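Local coordinates for cycloserine biosynthesis protein DcsG (Streptomyces lavendulae, PDB 6JIL) that catalyses the magnesium- and ATP-dependent cyclisation of O-ureido-D-serine to the antibiotic D-cycloserine, as a monomeric ATP-grasp enzyme, at residues R87-L95 / V135-Y143; I106-A117 / L166-P176. All coordinates share one frame; numbering follows the deposited sequence.

Contact 1: residues R87-L95 / V135-Y143. With ADP (adenosine-5'-diphosphate), chain G.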
loop_
_atom_site.group_PDB
_atom_site.type_symbol
_atom_site.label_atom_id
_atom_site.label_comp_id
_atom_site.label_asym_id
_atom_site.label_seq_id
_atom_site.Cartn_x
_atom_site.Cartn_y
_atom_site.Cartn_z
ATOM N N ARG A 87 -2.640 10.975 -4.270
ATOM C CA ARG A 87 -2.901 11.526 -2.941
ATOM C C ARG A 87 -3.761 10.587 -2.104
ATOM O O ARG A 87 -3.542 10.422 -0.902
ATOM C CB ARG A 87 -3.620 12.879 -3.029
ATOM C CG ARG A 87 -2.917 13.938 -3.854
ATOM C CD ARG A 87 -3.605 15.295 -3.717
ATOM N NE ARG A 87 -3.449 16.095 -4.931
ATOM C CZ ARG A 87 -4.280 16.055 -5.975
ATOM N NH1 ARG A 87 -5.341 15.257 -5.958
ATOM N NH2 ARG A 87 -4.038 16.800 -7.049
ATOM N N TRP A 88 -4.749 9.984 -2.756
ATOM C CA TRP A 88 -5.687 9.080 -2.102
ATOM C C TRP A 88 -5.047 7.742 -1.708
ATOM O O TRP A 88 -5.306 7.220 -0.618
ATOM C CB TRP A 88 -6.876 8.828 -3.036
ATOM C CG TRP A 88 -8.046 8.139 -2.392
ATOM C CD1 TRP A 88 -8.935 8.687 -1.516
ATOM C CD2 TRP A 88 -8.437 6.772 -2.556
ATOM N NE1 TRP A 88 -9.852 7.749 -1.123
ATOM C CE2 TRP A 88 -9.572 6.564 -1.744
ATOM C CE3 TRP A 88 -7.939 5.704 -3.308
ATOM C CZ2 TRP A 88 -10.221 5.328 -1.660
ATOM C CZ3 TRP A 88 -8.583 4.469 -3.224
ATOM C CH2 TRP A 88 -9.714 4.296 -2.402
ATOM N N ALA A 89 -4.204 7.209 -2.591
ATOM C CA ALA A 89 -3.559 5.921 -2.370
ATOM C C ALA A 89 -2.443 5.948 -1.348
ATOM O O ALA A 89 -2.114 4.919 -0.775
ATOM C CB ALA A 89 -3.030 5.365 -3.697
ATOM N N LEU A 90 -1.855 7.116 -1.118
ATOM C CA LEU A 90 -0.764 7.229 -0.151
ATOM C C LEU A 90 -1.212 7.605 1.253
ATOM O O LEU A 90 -0.417 8.108 2.046
ATOM C CB LEU A 90 0.276 8.241 -0.632
ATOM C CG LEU A 90 1.287 7.705 -1.644
ATOM C CD1 LEU A 90 0.555 7.183 -2.844
ATOM C CD2 LEU A 90 2.265 8.801 -2.039
ATOM N N ASP A 91 -2.481 7.360 1.560
ATOM C CA ASP A 91 -3.024 7.666 2.884
ATOM C C ASP A 91 -4.068 6.620 3.248
ATOM O O ASP A 91 -5.137 6.565 2.642
ATOM C CB ASP A 91 -3.641 9.066 2.896
ATOM C CG ASP A 91 -4.181 9.463 4.263
ATOM O OD1 ASP A 91 -4.349 10.680 4.498
ATOM O OD2 ASP A 91 -4.452 8.572 5.098
ATOM N N LYS A 92 -3.749 5.795 4.240
ATOM C CA LYS A 92 -4.633 4.717 4.664
ATOM C C LYS A 92 -6.048 5.128 5.045
ATOM O O LYS A 92 -6.872 4.283 5.396
ATOM C CB LYS A 92 -3.986 3.925 5.800
ATOM C CG LYS A 92 -2.876 2.987 5.322
ATOM C CD LYS A 92 -2.226 2.256 6.492
ATOM C CE LYS A 92 -1.255 1.183 6.017
ATOM N NZ LYS A 92 -0.195 1.746 5.138
ATOM N N ARG A 93 -6.336 6.422 4.972
ATOM C CA ARG A 93 -7.679 6.892 5.267
ATOM C C ARG A 93 -8.627 6.378 4.178
ATOM O O ARG A 93 -9.846 6.497 4.297
ATOM C CB ARG A 93 -7.706 8.419 5.334
ATOM C CG ARG A 93 -7.146 8.956 6.639
ATOM C CD ARG A 93 -6.562 10.333 6.472
ATOM N NE ARG A 93 -7.550 11.305 6.027
ATOM C CZ ARG A 93 -7.236 12.492 5.522
ATOM N NH1 ARG A 93 -5.959 12.836 5.402
ATOM N NH2 ARG A 93 -8.192 13.327 5.130
ATOM N N TYR A 94 -8.067 5.788 3.125
ATOM C CA TYR A 94 -8.898 5.243 2.056
ATOM C C TYR A 94 -9.713 4.056 2.586
ATOM O O TYR A 94 -10.691 3.636 1.966
ATOM C CB TYR A 94 -8.033 4.825 0.844
ATOM C CG TYR A 94 -6.950 3.808 1.157
ATOM C CD1 TYR A 94 -7.276 2.518 1.588
ATOM C CD2 TYR A 94 -5.602 4.154 1.091
ATOM C CE1 TYR A 94 -6.289 1.610 1.954
ATOM C CE2 TYR A 94 -4.605 3.250 1.458
ATOM C CZ TYR A 94 -4.955 1.984 1.893
ATOM O OH TYR A 94 -3.986 1.105 2.319
ATOM N N LEU A 95 -9.322 3.515 3.737
ATOM C CA LEU A 95 -10.055 2.384 4.319
ATOM C C LEU A 95 -11.493 2.757 4.687
ATOM O O LEU A 95 -12.364 1.893 4.734
ATOM C CB LEU A 95 -9.344 1.844 5.566
ATOM C CG LEU A 95 -8.020 1.099 5.372
ATOM C CD1 LEU A 95 -7.425 0.816 6.727
ATOM C CD2 LEU A 95 -8.234 -0.198 4.595
ATOM N N VAL A 135 -3.315 -1.876 17.284
ATOM C CA VAL A 135 -2.142 -1.451 16.549
ATOM C C VAL A 135 -2.182 0.035 16.266
ATOM O O VAL A 135 -3.250 0.603 16.018
ATOM C CB VAL A 135 -2.025 -2.202 15.205
ATOM C CG1 VAL A 135 -0.761 -1.771 14.456
ATOM C CG2 VAL A 135 -2.012 -3.695 15.456
ATOM N N VAL A 136 -1.008 0.657 16.320
ATOM C CA VAL A 136 -0.869 2.071 16.028
ATOM C C VAL A 136 -0.040 2.176 14.757
ATOM O O VAL A 136 0.966 1.489 14.600
ATOM C CB VAL A 136 -0.134 2.833 17.156
ATOM C CG1 VAL A 136 0.220 4.254 16.676
ATOM C CG2 VAL A 136 -1.012 2.887 18.412
ATOM N N LYS A 137 -0.462 3.037 13.844
ATOM C CA LYS A 137 0.273 3.197 12.601
ATOM C C LYS A 137 -0.116 4.501 11.924
ATOM O O LYS A 137 -1.248 4.963 12.058
ATOM C CB LYS A 137 -0.043 2.040 11.650
ATOM C CG LYS A 137 -1.402 2.180 10.983
ATOM C CD LYS A 137 -1.731 1.035 10.032
ATOM C CE LYS A 137 -2.131 -0.227 10.773
ATOM N NZ LYS A 137 -2.651 -1.272 9.841
ATOM N N PRO A 138 0.831 5.117 11.202
ATOM C CA PRO A 138 0.574 6.366 10.489
ATOM C C PRO A 138 -0.241 6.015 9.248
ATOM O O PRO A 138 -0.100 4.925 8.703
ATOM C CB PRO A 138 1.973 6.847 10.136
ATOM C CG PRO A 138 2.698 5.555 9.897
ATOM C CD PRO A 138 2.242 4.718 11.067
ATOM N N THR A 139 -1.100 6.922 8.805
ATOM C CA THR A 139 -1.898 6.642 7.617
ATOM C C THR A 139 -1.034 6.747 6.372
ATOM O O THR A 139 -1.373 6.195 5.319
ATOM C CB THR A 139 -3.037 7.631 7.463
ATOM O OG1 THR A 139 -2.492 8.940 7.273
ATOM C CG2 THR A 139 -3.922 7.611 8.688
ATOM N N ASP A 140 0.076 7.474 6.492
ATOM C CA ASP A 140 0.982 7.662 5.366
ATOM C C ASP A 140 2.335 6.988 5.556
ATOM O O ASP A 140 3.348 7.651 5.793
ATOM C CB ASP A 140 1.165 9.160 5.062
ATOM C CG ASP A 140 1.694 9.957 6.250
ATOM O OD1 ASP A 140 2.037 11.142 6.048
ATOM O OD2 ASP A 140 1.765 9.427 7.379
ATOM N N GLY A 141 2.343 5.659 5.438
ATOM C CA GLY A 141 3.574 4.901 5.585
ATOM C C GLY A 141 3.578 3.631 4.756
ATOM O O GLY A 141 2.662 3.385 3.972
ATOM N N CYS A 142 4.627 2.831 4.924
ATOM C CA CYS A 142 4.777 1.555 4.227
ATOM C C CYS A 142 5.939 0.789 4.833
ATOM O O CYS A 142 6.679 1.311 5.675
ATOM C CB CYS A 142 5.046 1.760 2.726
ATOM S SG CYS A 142 6.683 2.448 2.288
ATOM N N TYR A 143 6.086 -0.457 4.403
ATOM C CA TYR A 143 7.172 -1.307 4.867
ATOM C C TYR A 143 7.271 -1.365 6.392
ATOM O O TYR A 143 8.363 -1.329 6.954
ATOM C CB TYR A 143 8.478 -0.794 4.263
ATOM C CG TYR A 143 9.505 -1.868 3.995
ATOM C CD1 TYR A 143 9.197 -2.968 3.197
ATOM C CD2 TYR A 143 10.792 -1.776 4.526
ATOM C CE1 TYR A 143 10.152 -3.960 2.934
ATOM C CE2 TYR A 143 11.745 -2.754 4.271
ATOM C CZ TYR A 143 11.419 -3.844 3.475
ATOM O OH TYR A 143 12.368 -4.808 3.228
HETATM P PB ADP G . 2.336 -1.047 5.965
HETATM O O1B ADP G . 2.650 -2.557 5.490
HETATM O O2B ADP G . 1.889 -0.213 4.768
HETATM O O3B ADP G . 3.624 -0.440 6.562
HETATM P PA ADP G . 0.374 -2.404 7.335
HETATM O O1A ADP G . -1.054 -2.132 7.483
HETATM O O2A ADP G . 0.554 -3.418 6.124
HETATM O O3A ADP G . 1.144 -0.986 7.082
HETATM O "O5'" ADP G . 0.913 -3.026 8.717
HETATM C "C5'" ADP G . 2.181 -3.646 8.502
HETATM C "C4'" ADP G . 2.156 -5.042 9.139
HETATM O "O4'" ADP G . 1.727 -4.950 10.516
HETATM C "C3'" ADP G . 1.172 -5.957 8.421
HETATM O "O3'" ADP G . 1.789 -6.656 7.346
HETATM C "C2'" ADP G . 0.680 -6.880 9.538
HETATM O "O2'" ADP G . 1.507 -8.041 9.670
HETATM C "C1'" ADP G . 0.725 -5.977 10.792
HETATM N N9 ADP G . -0.607 -5.372 11.078
HETATM C C8 ADP G . -0.984 -4.066 10.883
HETATM N N7 ADP G . -2.202 -3.873 11.295
HETATM C C5 ADP G . -2.697 -5.030 11.780
HETATM C C6 ADP G . -3.847 -5.377 12.540
HETATM N N6 ADP G . -4.867 -4.458 12.742
HETATM N N1 ADP G . -3.918 -6.610 13.077
HETATM C C2 ADP G . -2.942 -7.505 12.918
HETATM N N3 ADP G . -1.843 -7.223 12.221
HETATM C C4 ADP G . -1.678 -6.019 11.642
HETATM O O HOH W 1 -0.169 4.338 3.278
HETATM O O HOH W 2 0.963 3.098 7.317
#

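Contact 2: residues I106-A117 / L166-P176. With ADP (adenosine-5'-diphosphate), chain G.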
loop_
_atom_site.group_PDB
_atom_site.type_symbol
_atom_site.label_atom_id
_atom_site.label_comp_id
_atom_site.label_asym_id
_atom_site.label_seq_id
_atom_site.Cartn_x
_atom_site.Cartn_y
_atom_site.Cartn_z
ATOM N N ILE A 106 -10.697 -3.823 8.171
ATOM C CA ILE A 106 -10.376 -3.962 9.577
ATOM C C ILE A 106 -10.945 -2.738 10.275
ATOM O O ILE A 106 -10.753 -1.616 9.804
ATOM C CB ILE A 106 -8.845 -3.988 9.809
ATOM C CG1 ILE A 106 -8.253 -5.298 9.272
ATOM C CG2 ILE A 106 -8.538 -3.810 11.295
ATOM C CD1 ILE A 106 -6.737 -5.409 9.438
ATOM N N PRO A 107 -11.685 -2.938 11.379
ATOM C CA PRO A 107 -12.250 -1.795 12.102
ATOM C C PRO A 107 -11.119 -0.777 12.257
ATOM O O PRO A 107 -10.102 -1.061 12.891
ATOM C CB PRO A 107 -12.684 -2.419 13.425
ATOM C CG PRO A 107 -13.129 -3.790 12.993
ATOM C CD PRO A 107 -12.045 -4.211 12.030
ATOM N N THR A 108 -11.305 0.401 11.665
ATOM C CA THR A 108 -10.284 1.443 11.650
ATOM C C THR A 108 -10.707 2.799 12.197
ATOM O O THR A 108 -11.710 3.357 11.765
ATOM C CB THR A 108 -9.789 1.633 10.200
ATOM O OG1 THR A 108 -9.059 0.467 9.790
ATOM C CG2 THR A 108 -8.918 2.868 10.075
ATOM N N THR A 109 -9.920 3.331 13.133
ATOM C CA THR A 109 -10.187 4.639 13.743
ATOM C C THR A 109 -9.078 5.642 13.422
ATOM O O THR A 109 -7.928 5.452 13.816
ATOM C CB THR A 109 -10.305 4.525 15.274
ATOM O OG1 THR A 109 -11.515 3.839 15.601
ATOM C CG2 THR A 109 -10.309 5.906 15.923
ATOM N N VAL A 110 -9.437 6.714 12.722
ATOM C CA VAL A 110 -8.475 7.746 12.324
ATOM C C VAL A 110 -8.348 8.905 13.327
ATOM O O VAL A 110 -9.342 9.541 13.694
ATOM C CB VAL A 110 -8.854 8.316 10.946
ATOM C CG1 VAL A 110 -7.804 9.298 10.472
ATOM C CG2 VAL A 110 -9.016 7.178 9.951
ATOM N N VAL A 111 -7.116 9.165 13.763
ATOM C CA VAL A 111 -6.811 10.239 14.713
ATOM C C VAL A 111 -6.140 11.366 13.932
ATOM O O VAL A 111 -5.071 11.177 13.366
ATOM C CB VAL A 111 -5.826 9.757 15.803
ATOM C CG1 VAL A 111 -5.552 10.881 16.809
ATOM C CG2 VAL A 111 -6.378 8.520 16.497
ATOM N N ALA A 112 -6.755 12.539 13.914
ATOM C CA ALA A 112 -6.204 13.667 13.163
ATOM C C ALA A 112 -5.265 14.568 13.955
ATOM O O ALA A 112 -5.402 14.713 15.167
ATOM C CB ALA A 112 -7.344 14.501 12.588
ATOM N N PRO A 113 -4.291 15.191 13.268
ATOM C CA PRO A 113 -3.346 16.086 13.940
ATOM C C PRO A 113 -4.129 17.153 14.701
ATOM O O PRO A 113 -5.091 17.724 14.179
ATOM C CB PRO A 113 -2.556 16.678 12.783
ATOM C CG PRO A 113 -2.534 15.560 11.793
ATOM C CD PRO A 113 -3.964 15.066 11.835
ATOM N N GLY A 114 -3.721 17.411 15.936
ATOM C CA GLY A 114 -4.409 18.403 16.733
ATOM C C GLY A 114 -5.262 17.727 17.775
ATOM O O GLY A 114 -5.752 18.374 18.691
ATOM N N SER A 115 -5.444 16.418 17.634
ATOM C CA SER A 115 -6.245 15.648 18.582
ATOM C C SER A 115 -5.455 15.362 19.848
ATOM O O SER A 115 -4.223 15.432 19.864
ATOM C CB SER A 115 -6.670 14.308 17.978
ATOM O OG SER A 115 -7.491 14.473 16.836
ATOM N N ASP A 116 -6.181 15.033 20.906
ATOM C CA ASP A 116 -5.575 14.688 22.183
ATOM C C ASP A 116 -5.173 13.223 22.017
ATOM O O ASP A 116 -6.029 12.345 21.944
ATOM C CB ASP A 116 -6.618 14.838 23.295
ATOM C CG ASP A 116 -6.056 14.571 24.669
ATOM O OD1 ASP A 116 -5.410 13.520 24.865
ATOM O OD2 ASP A 116 -6.276 15.413 25.566
ATOM N N ALA A 117 -3.875 12.956 21.948
ATOM C CA ALA A 117 -3.397 11.590 21.751
ATOM C C ALA A 117 -3.946 10.556 22.738
ATOM O O ALA A 117 -4.533 9.547 22.320
ATOM C CB ALA A 117 -1.868 11.561 21.767
ATOM N N LEU A 166 1.501 12.462 15.246
ATOM C CA LEU A 166 0.710 13.659 15.014
ATOM C C LEU A 166 1.649 14.856 14.915
ATOM O O LEU A 166 1.448 15.752 14.093
ATOM C CB LEU A 166 -0.282 13.863 16.163
ATOM C CG LEU A 166 -1.276 12.719 16.389
ATOM C CD1 LEU A 166 -2.157 13.037 17.586
ATOM C CD2 LEU A 166 -2.123 12.508 15.133
ATOM N N ALA A 167 2.682 14.854 15.753
ATOM C CA ALA A 167 3.657 15.936 15.780
ATOM C C ALA A 167 4.301 16.136 14.418
ATOM O O ALA A 167 4.644 17.253 14.049
ATOM C CB ALA A 167 4.728 15.649 16.825
ATOM N N ASN A 168 4.475 15.047 13.678
ATOM C CA ASN A 168 5.074 15.121 12.353
ATOM C C ASN A 168 3.986 15.510 11.358
ATOM O O ASN A 168 4.230 15.597 10.159
ATOM C CB ASN A 168 5.704 13.770 11.986
ATOM C CG ASN A 168 6.328 13.764 10.597
ATOM O OD1 ASN A 168 6.951 14.742 10.176
ATOM N ND2 ASN A 168 6.179 12.649 9.883
ATOM N N GLY A 169 2.780 15.744 11.869
ATOM C CA GLY A 169 1.674 16.135 11.018
ATOM C C GLY A 169 1.030 15.016 10.224
ATOM O O GLY A 169 0.421 15.264 9.186
ATOM N N SER A 170 1.158 13.783 10.696
ATOM C CA SER A 170 0.562 12.637 10.020
ATOM C C SER A 170 -0.724 12.252 10.745
ATOM O O SER A 170 -0.862 12.498 11.942
ATOM C CB SER A 170 1.503 11.423 10.065
ATOM O OG SER A 170 2.728 11.650 9.394
ATOM N N HIS A 171 -1.671 11.665 10.020
ATOM C CA HIS A 171 -2.899 11.195 10.648
ATOM C C HIS A 171 -2.516 9.817 11.179
ATOM O O HIS A 171 -1.654 9.154 10.614
ATOM C CB HIS A 171 -4.030 11.057 9.631
ATOM C CG HIS A 171 -4.794 12.320 9.396
ATOM N ND1 HIS A 171 -4.246 13.419 8.769
ATOM C CD2 HIS A 171 -6.070 12.658 9.701
ATOM C CE1 HIS A 171 -5.152 14.378 8.695
ATOM N NE2 HIS A 171 -6.267 13.943 9.253
ATOM N N VAL A 172 -3.143 9.384 12.263
ATOM C CA VAL A 172 -2.828 8.085 12.845
ATOM C C VAL A 172 -4.035 7.178 12.847
ATOM O O VAL A 172 -5.152 7.610 13.132
ATOM C CB VAL A 172 -2.321 8.235 14.298
ATOM C CG1 VAL A 172 -2.039 6.867 14.909
ATOM C CG2 VAL A 172 -1.063 9.095 14.316
ATOM N N ILE A 173 -3.811 5.913 12.519
ATOM C CA ILE A 173 -4.885 4.941 12.501
ATOM C C ILE A 173 -4.750 3.974 13.664
ATOM O O ILE A 173 -3.662 3.491 13.959
ATOM C CB ILE A 173 -4.912 4.154 11.159
ATOM C CG1 ILE A 173 -5.599 5.002 10.088
ATOM C CG2 ILE A 173 -5.651 2.837 11.321
ATOM C CD1 ILE A 173 -5.664 4.346 8.743
ATOM N N LEU A 174 -5.869 3.725 14.338
ATOM C CA LEU A 174 -5.921 2.795 15.458
ATOM C C LEU A 174 -6.791 1.630 15.011
ATOM O O LEU A 174 -7.901 1.838 14.526
ATOM C CB LEU A 174 -6.559 3.458 16.686
ATOM C CG LEU A 174 -5.885 4.702 17.272
ATOM C CD1 LEU A 174 -6.687 5.210 18.465
ATOM C CD2 LEU A 174 -4.468 4.368 17.692
ATOM N N GLN A 175 -6.285 0.409 15.146
ATOM C CA GLN A 175 -7.065 -0.767 14.761
ATOM C C GLN A 175 -6.904 -1.871 15.787
ATOM O O GLN A 175 -5.867 -1.990 16.434
ATOM C CB GLN A 175 -6.609 -1.349 13.413
ATOM C CG GLN A 175 -6.510 -0.392 12.256
ATOM C CD GLN A 175 -5.967 -1.065 11.004
ATOM O OE1 GLN A 175 -4.948 -1.752 11.049
ATOM N NE2 GLN A 175 -6.643 -0.864 9.882
ATOM N N PRO A 176 -7.944 -2.692 15.959
ATOM C CA PRO A 176 -7.792 -3.774 16.926
ATOM C C PRO A 176 -6.839 -4.765 16.269
ATOM O O PRO A 176 -6.799 -4.859 15.044
ATOM C CB PRO A 176 -9.203 -4.333 17.039
ATOM C CG PRO A 176 -9.784 -4.064 15.679
ATOM C CD PRO A 176 -9.312 -2.654 15.415
HETATM P PB ADP G . 2.336 -1.047 5.965
HETATM O O1B ADP G . 2.650 -2.557 5.490
HETATM O O2B ADP G . 1.889 -0.213 4.768
HETATM O O3B ADP G . 3.624 -0.440 6.562
HETATM P PA ADP G . 0.374 -2.404 7.335
HETATM O O1A ADP G . -1.054 -2.132 7.483
HETATM O O2A ADP G . 0.554 -3.418 6.124
HETATM O O3A ADP G . 1.144 -0.986 7.082
HETATM O "O5'" ADP G . 0.913 -3.026 8.717
HETATM C "C5'" ADP G . 2.181 -3.646 8.502
HETATM C "C4'" ADP G . 2.156 -5.042 9.139
HETATM O "O4'" ADP G . 1.727 -4.950 10.516
HETATM C "C3'" ADP G . 1.172 -5.957 8.421
HETATM O "O3'" ADP G . 1.789 -6.656 7.346
HETATM C "C2'" ADP G . 0.680 -6.880 9.538
HETATM O "O2'" ADP G . 1.507 -8.041 9.670
HETATM C "C1'" ADP G . 0.725 -5.977 10.792
HETATM N N9 ADP G . -0.607 -5.372 11.078
HETATM C C8 ADP G . -0.984 -4.066 10.883
HETATM N N7 ADP G . -2.202 -3.873 11.295
HETATM C C5 ADP G . -2.697 -5.030 11.780
HETATM C C6 ADP G . -3.847 -5.377 12.540
HETATM N N6 ADP G . -4.867 -4.458 12.742
HETATM N N1 ADP G . -3.918 -6.610 13.077
HETATM C C2 ADP G . -2.942 -7.505 12.918
HETATM N N3 ADP G . -1.843 -7.223 12.221
HETATM C C4 ADP G . -1.678 -6.019 11.642
#

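Contact 1: residues R87-L95 / V135-Y143
The turn after helix 83-89 meets the loop after strand 133-138 through one backbone bond, Lys-92 N to Thr-139 O (2.6 Å), nearly straight at 173°. The Asp-91 carboxylate lies alongside Thr-139, with Asp-91 OD2 3.0 Å from Thr-139 OG1. Within the turn, Asp-91 OD1 forms a salt bridge with Arg-93 NH1; as a hydrogen bond it is weak. The aliphatic part of Arg-93 reaches Thr-139, CG to CG2 at 4.0 Å. Lys-92 and Lys-137 cross at about a right angle, CD to CD at 3.8 Å. Both are ATP-binding residues, so this junction of turn and strand end forms part of the ATP-grasp nucleotide site. Lys-92 bends at its last torsion (chi4 57°), and NZ donates to ADP O2B at 2.9 Å. Two waters also accept from Lys-92 NZ, and one of them passes the link on to Pro-138 O. Lys-137 NZ donates to ADP O1A and ADP N7, each at 3.0 Å, so it spans alpha-phosphate and adenine; it also hydrogen-bonds Gln-175 OE1. Both ammonium groups would thus offset phosphate charge. Lys-92 packs on Glu-269 of strand 265-271 and on Ile-173 of strand 172-176, while Pro-138 touches Leu-165 of helix 155-167.

Contact 2: residues I106-A117 / L166-P176
Strands 109-111 and 172-176 form an antiparallel pair at the edge of the four-stranded sheet of the ATP-grasp fold, and the end holding Gln-175 and Pro-176 reaches the adenine pocket. The N-to-C directions differ by 150°. Thr-109 with Leu-174 and Val-111 with Val-172 are hydrogen-bonded pairs, each with two backbone bonds. Val-110 with Ile-173, between them, is a non-hydrogen-bonded pair. The side chains of Thr-109, Val-111, Val-172 and Leu-174 lie on one face. There Val-111 CG2 meets Leu-174 CD1 at 3.9 Å, and Phe-124 and Ala-120 of helix 117-127 pack on this face. Leu-166, at the end of helix 155-167, crosses Val-111 at about a right angle, its CD1 and CD2 against Val-111 CG1. Val-110 and Ile-173 share the other face, where Thr-108 CG2 also presses on Ile-173 CG2 (3.5 Å).

Toward the nucleotide, Gln-175 carries the contact. Its side chain lies alongside that of Thr-108, and NE2 donates to Thr-108 OG1 at 2.8 Å, in the amide plane. With chi1 at -68°, Thr-108 OG1 sits beside its own backbone N and donates in turn to Ile-106 O (2.7 Å). This chain, together with the bond from Lys-137 NZ to OE1, fixes the amide rotation. Gln-175 OE1 accepts from ADP N6 at 3.2 Å. ADP N6 gives a second bond to Pro-176 O (3.0 Å), consistent with recognition of the adenine amino group. Ile-106 CG2 rests against the amide, 3.8 Å from Gln-175 CD.

At the far end, Ala-112 to Ser-115 form a type II beta turn, and Ala-112 O accepts from both N and OG of Ser-115. Beside this turn a CH-pi contact brings Pro-113 CD over one face of the His-171 ring, 3.5 Å from its centroid and 12° off the normal.

From the N terminus the segments come as 87-95, 106-117, 135-143 and 166-176, so the two contacts cross. Contact 1 closes a loop of 39 residues that holds most of helix 94-100, strand 109-111 and helix 117-127. Contact 2 closes a loop of 48 residues that holds nearly all of helix 117-127, strands 133-138 and 148-151 and most of helix 155-167. The two loops share nearly all of helix 117-127 and the start of strand 133-138, which pairs with strand 172-176. Between strands 133-138 and 172-176 direct bonds join the contacts, including Val-135 N to Gln-175 O. Together they tie the turn between helices 83-89 and 94-100 to the four-stranded sheet. Lys-137 of contact 1 and Gln-175 of contact 2 couple the two halves of the nucleotide site.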